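Local coordinates for protein sucrose 6(F)-phosphate phosphorylase (Thermoanaerobacterium thermosaccharolyticum DSM 571, PDB 6S9V) that belongs to the alpha-amylase-type carbohydrate-active phosphorylases, built on an eight-stranded TIM barrel that is followed by an antiparallel beta-sheet, at residues A[333-337]-A[366-370]; A[197-201]-A[245-249]; A[107-112]-A[121-127]; A[472-476]-A[488-493]. One frame throughout, in Å; residues are numbered along the deposited sequence.

Overall arrangement
Along the chain the order is contact 3, contact 2, contact 1, contact 4, each closing before the next opens. Contact 3 lies in the long excursion that follows barrel strand 92-97, and contact 2 on the outer layer of the parallel eight-stranded barrel. Their centres are about 24 Å apart, and helix 187-202 links them, carrying 197-201 in contact 2 and packing on 121-127 in contact 3. Contact 1 sits across the chain's centre from both, where two helices of the chain between barrel strands 302-304 and 388-392 come to an end. Contact 4 belongs to the C-terminal antiparallel sheet, its centre about 58 Å from that of contact 3. Excursion, barrel layer and C-terminal sheet are thus each fastened by local packing.

Contact 1. Residues A[333-337]-A[366-370]; sequences ICVQR and SALNC
The ends of helices 324-336 and 364-367 meet with the CA atoms of C334 and A367 5.2 Å apart, and R337 and L368 are the first residues to leave helical geometry. R337 does most of the work. Its chain runs extended from CG to NE and carries the guanidinium to the other helix end, where NH1 donates to A367 O at 2.9 Å. The bond is nearly straight (163°), and the oxygen lies close to the guanidinium plane. N369 lies over one face of this flat group, its amide plane stacked only 18° from parallel, while I333 CG2 sits over the opposite face, so the rotation of the guanidinium is well defined. N369 is the C-prime residue of a Schellman motif, a positive-phi position that asparagine tolerates well. Deeper in, C334 SG touches A367 CB at 4.0 Å; these small side chains both also pack on L280 of helix 275-285. A water donates to S366 O at 2.8 Å and, weakly, to R337 O. Since a helix C-terminus carries partial negative charge, the cationic arginine is likely to be favoured electrostatically here as well as by its bond.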
loop_
_atom_site.group_PDB
_atom_site.type_symbol
_atom_site.label_atom_id
_atom_site.label_comp_id
_atom_site.label_asym_id
_atom_site.label_seq_id
_atom_site.Cartn_x
_atom_site.Cartn_y
_atom_site.Cartn_z
ATOM N N ILE A 333 20.009 -3.369 11.486
ATOM C CA ILE A 333 20.467 -4.402 10.558
ATOM C C ILE A 333 20.065 -4.054 9.131
ATOM O O ILE A 333 20.856 -4.219 8.195
ATOM C CB ILE A 333 19.939 -5.788 10.979
ATOM C CG1 ILE A 333 20.650 -6.237 12.265
ATOM C CG2 ILE A 333 20.109 -6.807 9.836
ATOM C CD1 ILE A 333 20.059 -7.484 12.885
ATOM N N CYS A 334 18.838 -3.561 8.934
ATOM C CA CYS A 334 18.432 -3.156 7.589
ATOM C C CYS A 334 19.292 -2.001 7.080
ATOM O O CYS A 334 19.679 -1.971 5.902
ATOM C CB CYS A 334 16.953 -2.768 7.572
ATOM S SG CYS A 334 15.833 -4.179 7.715
ATOM N N VAL A 335 19.601 -1.040 7.949
ATOM C CA VAL A 335 20.429 0.090 7.533
ATOM C C VAL A 335 21.852 -0.365 7.204
ATOM O O VAL A 335 22.478 0.162 6.279
ATOM C CB VAL A 335 20.394 1.192 8.603
ATOM C CG1 VAL A 335 21.405 2.281 8.298
ATOM C CG2 VAL A 335 18.985 1.794 8.670
ATOM N N GLN A 336 22.396 -1.326 7.958
ATOM C CA GLN A 336 23.683 -1.897 7.567
ATOM C C GLN A 336 23.606 -2.579 6.207
ATOM O O GLN A 336 24.617 -2.688 5.505
ATOM C CB GLN A 336 24.196 -2.895 8.598
ATOM C CG GLN A 336 24.820 -2.277 9.821
ATOM C CD GLN A 336 25.201 -3.324 10.841
ATOM O OE1 GLN A 336 24.861 -4.502 10.693
ATOM N NE2 GLN A 336 26.016 -2.928 11.811
ATOM N N ARG A 337 22.417 -3.033 5.815
ATOM C CA ARG A 337 22.211 -3.691 4.535
ATOM C C ARG A 337 21.776 -2.712 3.455
ATOM O O ARG A 337 21.260 -3.142 2.415
ATOM C CB ARG A 337 21.192 -4.827 4.682
ATOM C CG ARG A 337 21.738 -5.957 5.541
ATOM C CD ARG A 337 20.707 -6.985 5.952
ATOM N NE ARG A 337 21.326 -7.937 6.867
ATOM C CZ ARG A 337 20.728 -9.008 7.376
ATOM N NH1 ARG A 337 19.468 -9.290 7.071
ATOM N NH2 ARG A 337 21.401 -9.798 8.201
ATOM N N SER A 366 17.115 -7.061 -0.333
ATOM C CA SER A 366 18.300 -6.481 0.302
ATOM C C SER A 366 18.192 -6.521 1.825
ATOM O O SER A 366 19.197 -6.712 2.527
ATOM C CB SER A 366 18.501 -5.035 -0.162
ATOM O OG SER A 366 18.982 -4.968 -1.492
ATOM N N ALA A 367 16.977 -6.336 2.353
ATOM C CA ALA A 367 16.779 -6.364 3.798
ATOM C C ALA A 367 17.120 -7.726 4.384
ATOM O O ALA A 367 17.557 -7.811 5.537
ATOM C CB ALA A 367 15.336 -5.992 4.137
ATOM N N LEU A 368 16.943 -8.794 3.611
ATOM C CA LEU A 368 17.312 -10.143 4.018
ATOM C C LEU A 368 18.736 -10.510 3.609
ATOM O O LEU A 368 19.076 -11.697 3.552
ATOM C CB LEU A 368 16.321 -11.157 3.449
ATOM C CG LEU A 368 14.930 -11.014 4.071
ATOM C CD1 LEU A 368 13.909 -11.889 3.333
ATOM C CD2 LEU A 368 14.970 -11.367 5.549
ATOM N N ASN A 369 19.568 -9.514 3.323
ATOM C CA ASN A 369 20.970 -9.743 2.972
ATOM C C ASN A 369 21.101 -10.545 1.680
ATOM O O ASN A 369 22.079 -11.273 1.473
ATOM C CB ASN A 369 21.695 -10.444 4.123
ATOM C CG ASN A 369 23.016 -9.787 4.468
ATOM O OD1 ASN A 369 23.485 -8.891 3.767
ATOM N ND2 ASN A 369 23.620 -10.236 5.555
ATOM N N CYS A 370 20.106 -10.417 0.802
ATOM C CA CYS A 370 20.082 -11.100 -0.492
ATOM C C CYS A 370 20.169 -12.616 -0.336
ATOM O O CYS A 370 20.610 -13.324 -1.246
ATOM C CB CYS A 370 21.195 -10.587 -1.414
ATOM S SG CYS A 370 21.148 -8.797 -1.664
HETATM O O HOH W 1 21.713 -6.282 1.382
#

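Contact 2. Residues A[197-201]-A[245-249]; sequences FKTFS and YGIEL
S201 and Y245 bring together two parts of the outer layer of the TIM barrel: helix 187-202, and the turn that leads from helix 230-244 into barrel strand 248-251. The turn is a Schellman motif with G246 at C-prime, a positive-phi position that glycine accepts easily. It leaves Y245 and I247 both directed at the helix. The tyrosine lays one face of its ring against the helix surface, over the backbone at K198 CA and F197 C. F197 CB meets its CD2 at 3.7 Å, and K198 CB meets its CE1, also at 3.7 Å; the aliphatic part of the lysine suits this place because its amine can lead away. I247 supplies a narrower bump. With CG1 anti to the carbonyl carbon (chi1 -64°), its CD1 enters a hollow one helical turn long, bounded by F197 O at 3.7 Å, F200 CB at 4.1 Å and the backbone N of S201. The slender, unbranched end of isoleucine fits so narrow a groove. Once the strand has begun, L249 CD2 abuts F197 CZ at 3.9 Å. V208 of the neighbouring barrel strand touches F197, F200 and I247, and A242 of helix 230-244 touches F197, I247 and L249. Serine is small enough to let the turn come close, and S201 OG donates a hydrogen bond of 2.9 Å to Y245 O.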
loop_
_atom_site.group_PDB
_atom_site.type_symbol
_atom_site.label_atom_id
_atom_site.label_comp_id
_atom_site.label_asym_id
_atom_site.label_seq_id
_atom_site.Cartn_x
_atom_site.Cartn_y
_atom_site.Cartn_z
ATOM N N PHE A 197 -15.276 7.288 -8.975
ATOM C CA PHE A 197 -15.812 5.929 -8.890
ATOM C C PHE A 197 -16.495 5.529 -10.196
ATOM O O PHE A 197 -16.318 4.403 -10.689
ATOM C CB PHE A 197 -16.804 5.812 -7.726
ATOM C CG PHE A 197 -16.163 5.756 -6.356
ATOM C CD1 PHE A 197 -14.962 5.101 -6.146
ATOM C CD2 PHE A 197 -16.791 6.348 -5.270
ATOM C CE1 PHE A 197 -14.386 5.052 -4.878
ATOM C CE2 PHE A 197 -16.224 6.304 -4.006
ATOM C CZ PHE A 197 -15.027 5.651 -3.808
ATOM N N LYS A 198 -17.301 6.428 -10.758
ATOM C CA LYS A 198 -17.985 6.136 -12.014
ATOM C C LYS A 198 -16.997 5.902 -13.147
ATOM O O LYS A 198 -17.155 4.964 -13.940
ATOM C CB LYS A 198 -18.925 7.292 -12.349
ATOM C CG LYS A 198 -19.747 7.103 -13.595
ATOM C CD LYS A 198 -20.884 8.111 -13.640
ATOM C CE LYS A 198 -21.823 7.836 -14.801
ATOM N NZ LYS A 198 -21.238 8.340 -16.076
ATOM N N THR A 199 -15.975 6.750 -13.244
ATOM C CA THR A 199 -14.942 6.578 -14.263
ATOM C C THR A 199 -14.209 5.255 -14.082
ATOM O O THR A 199 -14.057 4.479 -15.036
ATOM C CB THR A 199 -13.973 7.756 -14.199
ATOM O OG1 THR A 199 -14.689 8.967 -14.485
ATOM C CG2 THR A 199 -12.831 7.580 -15.196
ATOM N N PHE A 200 -13.755 4.978 -12.855
ATOM C CA PHE A 200 -13.071 3.722 -12.569
ATOM C C PHE A 200 -13.937 2.533 -12.965
ATOM O O PHE A 200 -13.480 1.612 -13.648
ATOM C CB PHE A 200 -12.721 3.624 -11.080
ATOM C CG PHE A 200 -11.531 4.479 -10.644
ATOM C CD1 PHE A 200 -10.954 5.393 -11.501
ATOM C CD2 PHE A 200 -10.998 4.346 -9.365
ATOM C CE1 PHE A 200 -9.882 6.157 -11.096
ATOM C CE2 PHE A 200 -9.904 5.112 -8.956
ATOM C CZ PHE A 200 -9.352 6.011 -9.821
ATOM N N SER A 201 -15.192 2.531 -12.516
ATOM C CA SER A 201 -16.087 1.417 -12.805
ATOM C C SER A 201 -16.290 1.251 -14.302
ATOM O O SER A 201 -16.439 0.126 -14.798
ATOM C CB SER A 201 -17.430 1.645 -12.110
ATOM O OG SER A 201 -18.342 0.619 -12.429
ATOM N N TYR A 245 -21.144 1.213 -7.545
ATOM C CA TYR A 245 -20.443 1.025 -8.810
ATOM C C TYR A 245 -19.672 -0.290 -8.870
ATOM O O TYR A 245 -18.815 -0.450 -9.743
ATOM C CB TYR A 245 -19.477 2.189 -9.072
ATOM C CG TYR A 245 -20.157 3.532 -9.239
ATOM C CD1 TYR A 245 -20.709 3.905 -10.455
ATOM C CD2 TYR A 245 -20.226 4.430 -8.189
ATOM C CE1 TYR A 245 -21.331 5.126 -10.613
ATOM C CE2 TYR A 245 -20.839 5.655 -8.337
ATOM C CZ TYR A 245 -21.389 6.000 -9.548
ATOM O OH TYR A 245 -22.008 7.224 -9.694
ATOM N N GLY A 246 -19.939 -1.222 -7.957
ATOM C CA GLY A 246 -19.259 -2.503 -7.972
ATOM C C GLY A 246 -17.842 -2.495 -7.452
ATOM O O GLY A 246 -17.051 -3.369 -7.823
ATOM N N ILE A 247 -17.486 -1.527 -6.614
ATOM C CA ILE A 247 -16.107 -1.346 -6.165
ATOM C C ILE A 247 -16.005 -1.652 -4.674
ATOM O O ILE A 247 -16.832 -1.188 -3.879
ATOM C CB ILE A 247 -15.615 0.081 -6.469
ATOM C CG1 ILE A 247 -15.581 0.306 -7.981
ATOM C CG2 ILE A 247 -14.236 0.308 -5.871
ATOM C CD1 ILE A 247 -15.240 1.730 -8.396
ATOM N N GLU A 248 -14.983 -2.416 -4.297
ATOM C CA GLU A 248 -14.623 -2.616 -2.897
ATOM C C GLU A 248 -13.500 -1.644 -2.534
ATOM O O GLU A 248 -12.638 -1.355 -3.366
ATOM C CB GLU A 248 -14.154 -4.047 -2.639
ATOM C CG GLU A 248 -15.193 -5.136 -2.898
ATOM C CD GLU A 248 -16.035 -5.478 -1.673
ATOM O OE1 GLU A 248 -15.839 -4.856 -0.603
ATOM O OE2 GLU A 248 -16.895 -6.379 -1.790
ATOM N N LEU A 249 -13.523 -1.132 -1.305
ATOM C CA LEU A 249 -12.527 -0.171 -0.840
ATOM C C LEU A 249 -11.458 -0.875 -0.013
ATOM O O LEU A 249 -11.764 -1.737 0.815
ATOM C CB LEU A 249 -13.165 0.940 -0.001
ATOM C CG LEU A 249 -14.207 1.819 -0.703
ATOM C CD1 LEU A 249 -14.700 2.918 0.228
ATOM C CD2 LEU A 249 -13.673 2.418 -1.989
#

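Contact 3. Residues A[107-112]-A[121-127]; sequences IYFQDF and YADMFIT
Y108 and Y121 both hold CG opposite their carbonyl carbons, Y108 at chi1 -48°, which directs an edge of the Y108 ring at a face of the Y121 ring; F109 instead has CG anti to its own N (chi1 -165°), turning its ring to F125. The tyrosine pair is T-shaped, with planes at 82° and Y108 CD1 only 3.6 Å from Y121 CE1. The second pair repeats the pattern: the edge of F109 addresses the face of F125, centroids 4.9 Å apart, with F109 CD1 above the ring centre. M124 serves both groups. Its flexible thioether, bent at chi3, places CE over a face of Y108 in a CH-pi contact, while SD, oblique to the ring and 3.9 Å from Y108 CD1, adds a Met-aromatic contact; I107 CG2 covers the other face. M124 CB backs F125 opposite F109. F112 completes the phenylalanine cluster, its CB against F125 CE2 (4.0 Å) and the two rings oblique; it reaches A122 CB through CD1 (3.8 Å) and T127 CG2 through CZ (3.8 Å), where small residues leave room. D111 CB lies at the edge of Y121, and D111 OD2 is hydrogen-bonded to S119 OG. The excursion after barrel strand 92-97, holding both segments, matches domain B of the alpha-amylase family in chain position. Strand 164-168 borders F112 and T127 through V167, I180 of strand 179-181 touches F109 and F125, and helix 187-202 packs L188 and V189 on M124.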
loop_
_atom_site.group_PDB
_atom_site.type_symbol
_atom_site.label_atom_id
_atom_site.label_comp_id
_atom_site.label_asym_id
_atom_site.label_seq_id
_atom_site.Cartn_x
_atom_site.Cartn_y
_atom_site.Cartn_z
ATOM N N ILE A 107 -7.793 21.835 -12.656
ATOM C CA ILE A 107 -8.630 22.965 -13.037
ATOM C C ILE A 107 -9.314 23.541 -11.801
ATOM O O ILE A 107 -9.472 24.758 -11.666
ATOM C CB ILE A 107 -9.653 22.547 -14.110
ATOM C CG1 ILE A 107 -10.405 23.775 -14.635
ATOM C CG2 ILE A 107 -10.627 21.500 -13.550
ATOM C CD1 ILE A 107 -11.361 23.480 -15.783
ATOM N N TYR A 108 -9.682 22.670 -10.856
ATOM C CA TYR A 108 -10.412 23.123 -9.676
ATOM C C TYR A 108 -9.588 24.131 -8.888
ATOM O O TYR A 108 -10.068 25.215 -8.542
ATOM C CB TYR A 108 -10.756 21.921 -8.798
ATOM C CG TYR A 108 -11.357 20.773 -9.577
ATOM C CD1 TYR A 108 -12.621 20.864 -10.128
ATOM C CD2 TYR A 108 -10.625 19.616 -9.801
ATOM C CE1 TYR A 108 -13.156 19.819 -10.858
ATOM C CE2 TYR A 108 -11.150 18.568 -10.532
ATOM C CZ TYR A 108 -12.416 18.678 -11.057
ATOM O OH TYR A 108 -12.940 17.637 -11.788
ATOM N N PHE A 109 -8.325 23.800 -8.619
ATOM C CA PHE A 109 -7.506 24.706 -7.828
ATOM C C PHE A 109 -6.971 25.879 -8.638
ATOM O O PHE A 109 -6.837 26.983 -8.096
ATOM C CB PHE A 109 -6.338 23.967 -7.184
ATOM C CG PHE A 109 -5.683 24.756 -6.095
ATOM C CD1 PHE A 109 -6.317 24.924 -4.874
ATOM C CD2 PHE A 109 -4.463 25.367 -6.298
ATOM C CE1 PHE A 109 -5.735 25.673 -3.876
ATOM C CE2 PHE A 109 -3.875 26.106 -5.300
ATOM C CZ PHE A 109 -4.508 26.258 -4.088
ATOM N N GLN A 110 -6.655 25.682 -9.922
ATOM C CA GLN A 110 -6.197 26.816 -10.718
ATOM C C GLN A 110 -7.306 27.851 -10.886
ATOM O O GLN A 110 -7.035 29.059 -10.917
ATOM C CB GLN A 110 -5.645 26.351 -12.065
ATOM C CG GLN A 110 -4.306 25.633 -11.897
ATOM C CD GLN A 110 -3.573 25.375 -13.196
ATOM O OE1 GLN A 110 -2.392 25.717 -13.320
ATOM N NE2 GLN A 110 -4.256 24.787 -14.167
ATOM N N ASP A 111 -8.557 27.400 -11.015
ATOM C CA ASP A 111 -9.670 28.343 -11.073
ATOM C C ASP A 111 -9.771 29.121 -9.769
ATOM O O ASP A 111 -9.960 30.342 -9.775
ATOM C CB ASP A 111 -10.972 27.594 -11.357
ATOM C CG ASP A 111 -12.114 28.518 -11.725
ATOM O OD1 ASP A 111 -12.171 28.957 -12.892
ATOM O OD2 ASP A 111 -12.960 28.795 -10.854
ATOM N N PHE A 112 -9.590 28.429 -8.643
ATOM C CA PHE A 112 -9.617 29.082 -7.343
ATOM C C PHE A 112 -8.501 30.107 -7.209
ATOM O O PHE A 112 -8.720 31.211 -6.701
ATOM C CB PHE A 112 -9.502 28.037 -6.234
ATOM C CG PHE A 112 -9.275 28.626 -4.876
ATOM C CD1 PHE A 112 -10.282 29.324 -4.238
ATOM C CD2 PHE A 112 -8.046 28.510 -4.253
ATOM C CE1 PHE A 112 -10.075 29.883 -2.998
ATOM C CE2 PHE A 112 -7.831 29.068 -3.008
ATOM C CZ PHE A 112 -8.849 29.754 -2.379
ATOM N N TYR A 121 -15.321 26.524 -7.310
ATOM C CA TYR A 121 -14.647 25.404 -6.668
ATOM C C TYR A 121 -13.996 25.770 -5.339
ATOM O O TYR A 121 -13.343 24.913 -4.734
ATOM C CB TYR A 121 -13.568 24.833 -7.601
ATOM C CG TYR A 121 -14.059 24.479 -8.982
ATOM C CD1 TYR A 121 -14.945 23.432 -9.174
ATOM C CD2 TYR A 121 -13.636 25.192 -10.096
ATOM C CE1 TYR A 121 -15.401 23.102 -10.435
ATOM C CE2 TYR A 121 -14.083 24.867 -11.365
ATOM C CZ TYR A 121 -14.965 23.819 -11.527
ATOM O OH TYR A 121 -15.422 23.482 -12.780
ATOM N N ALA A 122 -14.172 27.005 -4.860
ATOM C CA ALA A 122 -13.477 27.445 -3.653
ATOM C C ALA A 122 -13.744 26.506 -2.483
ATOM O O ALA A 122 -12.833 26.197 -1.703
ATOM C CB ALA A 122 -13.899 28.872 -3.302
ATOM N N ASP A 123 -14.980 26.018 -2.360
ATOM C CA ASP A 123 -15.380 25.192 -1.224
ATOM C C ASP A 123 -14.780 23.792 -1.256
ATOM O O ASP A 123 -14.913 23.062 -0.267
ATOM C CB ASP A 123 -16.911 25.094 -1.186
ATOM C CG ASP A 123 -17.437 24.472 0.102
ATOM O OD1 ASP A 123 -17.026 24.911 1.196
ATOM O OD2 ASP A 123 -18.269 23.543 0.015
ATOM N N MET A 124 -14.129 23.395 -2.353
ATOM C CA MET A 124 -13.490 22.087 -2.397
ATOM C C MET A 124 -12.234 22.026 -1.539
ATOM O O MET A 124 -11.768 20.925 -1.224
ATOM C CB MET A 124 -13.127 21.710 -3.835
ATOM C CG MET A 124 -14.308 21.471 -4.740
ATOM S SD MET A 124 -13.820 21.102 -6.434
ATOM C CE MET A 124 -13.096 19.487 -6.217
ATOM N N PHE A 125 -11.686 23.174 -1.146
ATOM C CA PHE A 125 -10.395 23.243 -0.477
ATOM C C PHE A 125 -10.550 23.770 0.941
ATOM O O PHE A 125 -11.531 24.436 1.285
ATOM C CB PHE A 125 -9.435 24.120 -1.294
ATOM C CG PHE A 125 -9.423 23.763 -2.754
ATOM C CD1 PHE A 125 -8.880 22.563 -3.175
ATOM C CD2 PHE A 125 -10.005 24.597 -3.694
ATOM C CE1 PHE A 125 -8.889 22.210 -4.516
ATOM C CE2 PHE A 125 -10.025 24.247 -5.028
ATOM C CZ PHE A 125 -9.475 23.054 -5.439
ATOM N N ILE A 126 -9.571 23.430 1.775
ATOM C CA ILE A 126 -9.622 23.781 3.202
ATOM C C ILE A 126 -8.888 25.109 3.341
ATOM O O ILE A 126 -7.729 25.189 3.746
ATOM C CB ILE A 126 -9.033 22.679 4.092
ATOM C CG1 ILE A 126 -9.732 21.341 3.834
ATOM C CG2 ILE A 126 -9.160 23.063 5.563
ATOM C CD1 ILE A 126 -9.125 20.165 4.591
ATOM N N THR A 127 -9.572 26.181 2.957
ATOM C CA THR A 127 -9.113 27.510 3.330
ATOM C C THR A 127 -9.125 27.610 4.852
ATOM O O THR A 127 -10.004 27.054 5.518
ATOM C CB THR A 127 -9.994 28.582 2.694
ATOM O OG1 THR A 127 -11.373 28.224 2.840
ATOM C CG2 THR A 127 -9.663 28.727 1.207
#

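Contact 4. Residues A[472-476]-A[488-493]; sequences DKRCS and IDYINE
An antiparallel strand pairing joins C475 to Y490 and S476 to D489 near the open end of the hairpin of strands 473-480 and 485-491, inside the five-stranded C-terminal sheet. The strand segments run at 173° to one another. S476 and D489 are a hydrogen-bonded pair: S476 N donates to D489 O at 2.7 Å, and D489 N returns a bond to S476 O at 2.9 Å. C475 and Y490 form the adjoining non-hydrogen-bonded pair, their CA atoms 4.1 Å apart, a closeness that the slim cysteine side chain accommodates. Beyond it I491 N still reaches R474 O (3.1 Å), but R474 N and I491 O each bond to the hydroxyl of Y447, which takes the place of a direct link between them. C475 CB touches Y490 CB at 3.8 Å and I488 CG2 at 3.9 Å. Y490 places CG between its backbone N and carbonyl carbon (chi1 71°), and the ring leads away from C475. On the other face S476 and D489 are polar residues suited to a less buried surface: S476 OG is hydrogen-bonded to T467 OG1, and D489 OD1 forms a salt bridge with K499 NZ. At the open end the methyl I491 CG2 rests 3.5 Å from D472 O, and K473 NZ forms a salt bridge with OE2 of the poorly ordered E493, its hydrogen bond weak at 3.3 Å. Strand 463-470 flanks the pair through backbone bonding of C475 with W468, strand 497-501 through I488 with Y500 and Y490 with V498, and helix 432-446 packs F443 against C475 and I488, while the Y490 ring meets F443 and Y447 edge-to-face.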
loop_
_atom_site.group_PDB
_atom_site.type_symbol
_atom_site.label_atom_id
_atom_site.label_comp_id
_atom_site.label_asym_id
_atom_site.label_seq_id
_atom_site.Cartn_x
_atom_site.Cartn_y
_atom_site.Cartn_z
ATOM N N ASP A 472 -10.004 -33.171 -0.098
ATOM C CA ASP A 472 -8.879 -34.090 -0.036
ATOM C C ASP A 472 -7.554 -33.387 -0.276
ATOM O O ASP A 472 -6.509 -34.047 -0.278
ATOM C CB ASP A 472 -9.064 -35.216 -1.060
ATOM C CG ASP A 472 -9.229 -34.697 -2.478
ATOM O OD1 ASP A 472 -9.606 -33.520 -2.648
ATOM O OD2 ASP A 472 -8.990 -35.473 -3.426
ATOM N N LYS A 473 -7.569 -32.072 -0.472
ATOM C CA LYS A 473 -6.349 -31.315 -0.697
ATOM C C LYS A 473 -5.843 -30.761 0.629
ATOM O O LYS A 473 -6.624 -30.298 1.466
ATOM C CB LYS A 473 -6.595 -30.166 -1.677
ATOM C CG LYS A 473 -7.321 -30.554 -2.965
ATOM C CD LYS A 473 -6.537 -31.528 -3.829
ATOM C CE LYS A 473 -7.177 -31.661 -5.209
ATOM N NZ LYS A 473 -6.568 -32.743 -6.031
ATOM N N ARG A 474 -4.530 -30.794 0.810
ATOM C CA ARG A 474 -3.923 -30.246 2.011
ATOM C C ARG A 474 -2.486 -29.905 1.656
ATOM O O ARG A 474 -1.827 -30.678 0.956
ATOM C CB ARG A 474 -3.982 -31.239 3.171
ATOM C CG ARG A 474 -3.308 -30.764 4.438
ATOM C CD ARG A 474 -3.307 -31.859 5.487
ATOM N NE ARG A 474 -2.520 -33.011 5.061
ATOM C CZ ARG A 474 -1.199 -33.095 5.198
ATOM N NH1 ARG A 474 -0.522 -32.097 5.750
ATOM N NH2 ARG A 474 -0.554 -34.176 4.782
ATOM N N CYS A 475 -2.014 -28.756 2.121
ATOM C CA CYS A 475 -0.612 -28.387 1.960
ATOM C C CYS A 475 -0.076 -27.845 3.275
ATOM O O CYS A 475 -0.727 -27.022 3.927
ATOM C CB CYS A 475 -0.415 -27.360 0.833
ATOM S SG CYS A 475 -1.346 -25.823 0.931
ATOM N N SER A 476 1.102 -28.329 3.668
ATOM C CA SER A 476 1.713 -28.007 4.954
ATOM C C SER A 476 3.090 -27.412 4.696
ATOM O O SER A 476 3.974 -28.090 4.163
ATOM C CB SER A 476 1.820 -29.246 5.840
ATOM O OG SER A 476 0.536 -29.794 6.071
ATOM N N ILE A 488 7.075 -27.716 1.231
ATOM C CA ILE A 488 5.616 -27.786 1.253
ATOM C C ILE A 488 5.229 -29.228 0.960
ATOM O O ILE A 488 5.483 -29.739 -0.141
ATOM C CB ILE A 488 4.973 -26.821 0.250
ATOM C CG1 ILE A 488 5.293 -25.374 0.625
ATOM C CG2 ILE A 488 3.460 -27.053 0.201
ATOM C CD1 ILE A 488 4.794 -24.354 -0.378
ATOM N N ASP A 489 4.632 -29.891 1.949
ATOM C CA ASP A 489 4.081 -31.227 1.779
ATOM C C ASP A 489 2.621 -31.076 1.370
ATOM O O ASP A 489 1.851 -30.417 2.074
ATOM C CB ASP A 489 4.175 -32.034 3.072
ATOM C CG ASP A 489 5.595 -32.457 3.400
ATOM O OD1 ASP A 489 6.420 -32.568 2.474
ATOM O OD2 ASP A 489 5.878 -32.691 4.591
ATOM N N TYR A 490 2.243 -31.664 0.239
ATOM C CA TYR A 490 0.889 -31.484 -0.265
ATOM C C TYR A 490 0.392 -32.778 -0.889
ATOM O O TYR A 490 1.158 -33.706 -1.155
ATOM C CB TYR A 490 0.819 -30.330 -1.276
ATOM C CG TYR A 490 1.477 -30.627 -2.602
ATOM C CD1 TYR A 490 2.838 -30.428 -2.784
ATOM C CD2 TYR A 490 0.734 -31.101 -3.674
ATOM C CE1 TYR A 490 3.444 -30.694 -3.997
ATOM C CE2 TYR A 490 1.328 -31.376 -4.892
ATOM C CZ TYR A 490 2.687 -31.169 -5.047
ATOM O OH TYR A 490 3.286 -31.441 -6.248
ATOM N N ILE A 491 -0.921 -32.826 -1.113
ATOM C CA ILE A 491 -1.595 -33.992 -1.677
ATOM C C ILE A 491 -1.800 -33.731 -3.164
ATOM O O ILE A 491 -2.456 -32.754 -3.545
ATOM C CB ILE A 491 -2.939 -34.260 -0.980
ATOM C CG1 ILE A 491 -2.755 -34.439 0.529
ATOM C CG2 ILE A 491 -3.618 -35.473 -1.606
ATOM C CD1 ILE A 491 -1.832 -35.566 0.925
ATOM N N ASN A 492 -1.245 -34.597 -4.010
ATOM C CA ASN A 492 -1.318 -34.390 -5.451
ATOM C C ASN A 492 -2.667 -34.897 -5.971
ATOM O O ASN A 492 -3.541 -35.308 -5.204
ATOM C CB ASN A 492 -0.128 -35.064 -6.134
ATOM C CG ASN A 492 -0.162 -36.583 -6.031
ATOM O OD1 ASN A 492 -1.170 -37.186 -5.661
ATOM N ND2 ASN A 492 0.964 -37.209 -6.345
ATOM N N GLU A 493 -2.854 -34.870 -7.293
ATOM C CA GLU A 493 -4.141 -35.241 -7.870
ATOM C C GLU A 493 -4.473 -36.712 -7.650
ATOM O O GLU A 493 -5.656 -37.073 -7.636
ATOM C CB GLU A 493 -4.150 -34.919 -9.369
ATOM C CG GLU A 493 -4.378 -33.449 -9.715
ATOM C CD GLU A 493 -5.777 -32.967 -9.372
ATOM O OE1 GLU A 493 -6.713 -33.795 -9.388
ATOM O OE2 GLU A 493 -5.942 -31.760 -9.100
#